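Local coordinates for protein transcription activator HlyU (PDB 3JTH) that probably binds DNA as a dimeric winged helix-turn-helix regulator of the ArsR family and probably activates transcription of the toxin gene rtxA, at residues 34-39 with 74-79. Residues are numbered along the deposited sequence; the frame is centred on the assembly and turned at random.
Sequences NQELSV and TVYYTL
In the winged helix-turn-helix fold of ArsR-type regulators, a short strand ahead of the helix-turn-helix pairs with the returning strand of the wing, and here Leu37 meets Tyr77 as an antiparallel hydrogen-bonded pair. Tyr77 N gives a nearly linear bond to Leu37 O (2.7 Å, 179° at the hydrogen), tilted somewhat out of the carbonyl plane. The return bond, Leu37 N to Tyr77 O, is 3.0 Å long and lies in the carbonyl plane. Both oxygens also receive a CA-H contact: Glu36 CA comes within 3.1 Å of Tyr77 O, and Tyr76 CA approaches Leu37 O. Leu37 O also lies at the edge of the Tyr77 ring, in its plane, 3.5 Å from Tyr77 CD1.

With CG anti to its own carbonyl carbon (chi1 -62°), the Tyr77 side chain runs alongside Val39, and Val39 CG2 lies 3.8 Å from Tyr77 CE1. Leu37 points to the same side of the sheet as Tyr77. Tyr76 projects from the opposite face, and the extended Glu36 chain crosses it at about a right angle, with Glu36 OE1 3.9 Å from Tyr76 CB and the carboxylate turned only 18° from the ring plane; Glu36 CG packs against Thr78 CB. Past the paired residues, one water bridges Gln35 in the loop and the end of strand 76-79, donating to Gln35 O and accepting from Leu79 N.

Ser38 is the N-cap of helix 39-46: its OG caps a backbone N in the first turn, while its own N bonds Glu41 OE2, as in a capping box. Strand 76-79 lies between 37-38 and 66-69, bonding the latter through Tyr76 with Arg69 and Thr78 with Thr67. On the Leu37/Tyr77 face of the sheet, Tyr77 and Val39 rest on helix 50-62, through Leu57 and Leu53, while Leu37 packs on Met31 of helix 23-31.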
ATOM      1  N   ASN A  34      -8.873  14.553  -4.504  1.00 27.99           N
ATOM      2  CA  ASN A  34      -9.945  15.355  -5.086  1.00 30.09           C
ATOM      3  C   ASN A  34      -9.704  16.866  -5.102  1.00 31.33           C
ATOM      4  O   ASN A  34     -10.626  17.661  -4.878  1.00 30.64           O
ATOM      5  CB  ASN A  34     -11.276  15.052  -4.390  1.00 35.60           C
ATOM      6  CG  ASN A  34     -12.027  13.895  -5.042  1.00 36.71           C
ATOM      7  OD1 ASN A  34     -12.961  13.358  -4.459  1.00 39.14           O
ATOM      8  ND2 ASN A  34     -11.627  13.519  -6.256  1.00 34.48           N
ATOM      9  N   GLN A  35      -8.466  17.272  -5.370  1.00 28.96           N
ATOM     10  CA  GLN A  35      -8.174  18.695  -5.466  1.00 30.53           C
ATOM     11  C   GLN A  35      -6.794  19.027  -5.999  1.00 28.91           C
ATOM     12  O   GLN A  35      -5.882  18.202  -5.973  1.00 29.19           O
ATOM     13  CB  GLN A  35      -8.362  19.385  -4.119  1.00 45.77           C
ATOM     14  CG  GLN A  35      -7.373  19.008  -3.039  1.00 49.44           C
ATOM     15  CD  GLN A  35      -7.369  20.032  -1.928  1.00 54.58           C
ATOM     16  OE1 GLN A  35      -8.393  20.649  -1.649  1.00 56.24           O
ATOM     17  NE2 GLN A  35      -6.223  20.211  -1.281  1.00 56.59           N
ATOM     18  N   GLU A  36      -6.655  20.260  -6.469  1.00 31.31           N
ATOM     19  CA  GLU A  36      -5.395  20.754  -6.999  1.00 31.49           C
ATOM     20  C   GLU A  36      -4.793  21.747  -6.017  1.00 30.33           C
ATOM     21  O   GLU A  36      -5.508  22.585  -5.441  1.00 26.05           O
ATOM     22  CB  GLU A  36      -5.601  21.470  -8.331  1.00 37.92           C
ATOM     23  CG  GLU A  36      -6.260  20.668  -9.418  1.00 43.72           C
ATOM     24  CD  GLU A  36      -6.276  21.438 -10.724  1.00 47.08           C
ATOM     25  OE1 GLU A  36      -6.241  22.685 -10.663  1.00 46.74           O
ATOM     26  OE2 GLU A  36      -6.327  20.806 -11.800  1.00 50.87           O
ATOM     27  N   LEU A  37      -3.481  21.659  -5.834  1.00 27.56           N
ATOM     28  CA  LEU A  37      -2.780  22.568  -4.932  1.00 28.15           C
ATOM     29  C   LEU A  37      -1.464  23.038  -5.540  1.00 28.98           C
ATOM     30  O   LEU A  37      -0.807  22.307  -6.296  1.00 29.38           O
ATOM     31  CB  LEU A  37      -2.488  21.887  -3.596  1.00 31.32           C
ATOM     32  CG  LEU A  37      -3.644  21.379  -2.737  1.00 32.83           C
ATOM     33  CD1 LEU A  37      -3.061  20.683  -1.513  1.00 32.15           C
ATOM     34  CD2 LEU A  37      -4.550  22.537  -2.342  1.00 33.35           C
ATOM     35  N   SER A  38      -1.095  24.270  -5.211  1.00 33.77           N
ATOM     36  CA  SER A  38       0.155  24.858  -5.671  1.00 34.46           C
ATOM     37  C   SER A  38       1.223  24.536  -4.622  1.00 35.01           C
ATOM     38  O   SER A  38       0.909  24.091  -3.514  1.00 33.91           O
ATOM     39  CB  SER A  38       0.024  26.373  -5.774  1.00 30.42           C
ATOM     40  OG  SER A  38      -0.154  26.941  -4.480  1.00 31.50           O
ATOM     41  N   VAL A  39       2.481  24.771  -4.984  1.00 35.53           N
ATOM     42  CA  VAL A  39       3.612  24.544  -4.096  1.00 35.76           C
ATOM     43  C   VAL A  39       3.386  25.268  -2.762  1.00 35.36           C
ATOM     44  O   VAL A  39       3.606  24.700  -1.680  1.00 34.41           O
ATOM     45  CB  VAL A  39       4.922  25.074  -4.735  1.00 35.02           C
ATOM     46  CG1 VAL A  39       6.089  24.858  -3.798  1.00 37.33           C
ATOM     47  CG2 VAL A  39       5.174  24.367  -6.054  1.00 38.11           C
ATOM     48  N   THR A  74       2.301  30.054 -11.549  1.00 78.38           N
ATOM     49  CA  THR A  74       1.707  29.276 -10.464  1.00 73.23           C
ATOM     50  C   THR A  74       1.207  27.922 -10.966  1.00 68.06           C
ATOM     51  O   THR A  74       0.168  27.828 -11.622  1.00 68.49           O
ATOM     52  CB  THR A  74       0.529  30.032  -9.803  1.00 86.97           C
ATOM     53  OG1 THR A  74       1.041  31.128  -9.034  1.00 89.31           O
ATOM     54  CG2 THR A  74      -0.275  29.096  -8.892  1.00 85.55           C
ATOM     55  N   VAL A  75       1.954  26.875 -10.640  1.00 48.88           N
ATOM     56  CA  VAL A  75       1.613  25.514 -11.041  1.00 41.89           C
ATOM     57  C   VAL A  75       0.743  24.792 -10.008  1.00 37.12           C
ATOM     58  O   VAL A  75       0.910  24.969  -8.798  1.00 35.37           O
ATOM     59  CB  VAL A  75       2.900  24.685 -11.273  1.00 44.15           C
ATOM     60  CG1 VAL A  75       2.556  23.233 -11.560  1.00 41.52           C
ATOM     61  CG2 VAL A  75       3.701  25.290 -12.420  1.00 44.33           C
ATOM     62  N   TYR A  76      -0.192  23.983 -10.488  1.00 44.01           N
ATOM     63  CA  TYR A  76      -1.064  23.224  -9.598  1.00 41.32           C
ATOM     64  C   TYR A  76      -0.846  21.735  -9.794  1.00 40.14           C
ATOM     65  O   TYR A  76      -0.795  21.242 -10.927  1.00 40.88           O
ATOM     66  CB  TYR A  76      -2.535  23.554  -9.862  1.00 42.59           C
ATOM     67  CG  TYR A  76      -2.927  24.959  -9.495  1.00 44.61           C
ATOM     68  CD1 TYR A  76      -3.209  25.306  -8.174  1.00 44.81           C
ATOM     69  CD2 TYR A  76      -3.014  25.952 -10.471  1.00 46.84           C
ATOM     70  CE1 TYR A  76      -3.571  26.614  -7.832  1.00 45.33           C
ATOM     71  CE2 TYR A  76      -3.372  27.262 -10.142  1.00 46.22           C
ATOM     72  CZ  TYR A  76      -3.650  27.586  -8.821  1.00 46.64           C
ATOM     73  OH  TYR A  76      -4.009  28.877  -8.501  1.00 46.62           O
ATOM     74  N   TYR A  77      -0.722  21.020  -8.681  1.00 30.61           N
ATOM     75  CA  TYR A  77      -0.529  19.591  -8.719  1.00 28.50           C
ATOM     76  C   TYR A  77      -1.834  18.882  -8.403  1.00 27.41           C
ATOM     77  O   TYR A  77      -2.670  19.401  -7.658  1.00 24.91           O
ATOM     78  CB  TYR A  77       0.557  19.181  -7.719  1.00 33.37           C
ATOM     79  CG  TYR A  77       1.892  19.797  -8.039  1.00 36.25           C
ATOM     80  CD1 TYR A  77       2.161  21.128  -7.721  1.00 36.30           C
ATOM     81  CD2 TYR A  77       2.870  19.070  -8.720  1.00 38.34           C
ATOM     82  CE1 TYR A  77       3.363  21.721  -8.072  1.00 40.36           C
ATOM     83  CE2 TYR A  77       4.082  19.655  -9.079  1.00 40.38           C
ATOM     84  CZ  TYR A  77       4.322  20.980  -8.753  1.00 39.92           C
ATOM     85  OH  TYR A  77       5.513  21.568  -9.108  1.00 44.07           O
ATOM     86  N   THR A  78      -2.001  17.694  -8.975  1.00 28.01           N
ATOM     87  CA  THR A  78      -3.200  16.894  -8.764  1.00 29.65           C
ATOM     88  C   THR A  78      -2.832  15.430  -8.967  1.00 29.84           C
ATOM     89  O   THR A  78      -1.801  15.122  -9.571  1.00 27.97           O
ATOM     90  CB  THR A  78      -4.322  17.303  -9.766  1.00 33.06           C
ATOM     91  OG1 THR A  78      -5.551  16.660  -9.414  1.00 35.07           O
ATOM     92  CG2 THR A  78      -3.954  16.903 -11.182  1.00 32.11           C
ATOM     93  N   LEU A  79      -3.656  14.521  -8.461  1.00 28.41           N
ATOM     94  CA  LEU A  79      -3.363  13.103  -8.625  1.00 30.09           C
ATOM     95  C   LEU A  79      -3.478  12.729 -10.092  1.00 31.47           C
ATOM     96  O   LEU A  79      -4.190  13.382 -10.847  1.00 32.59           O
ATOM     97  CB  LEU A  79      -4.316  12.249  -7.784  1.00 30.06           C
ATOM     98  CG  LEU A  79      -4.103  12.401  -6.270  1.00 32.34           C
ATOM     99  CD1 LEU A  79      -5.061  11.501  -5.509  1.00 30.10           C
ATOM    100  CD2 LEU A  79      -2.667  12.024  -5.921  1.00 29.37           C
TER
HETATM  101  O   HOH W   1      -6.066  15.519  -7.263  1.00 36.99           O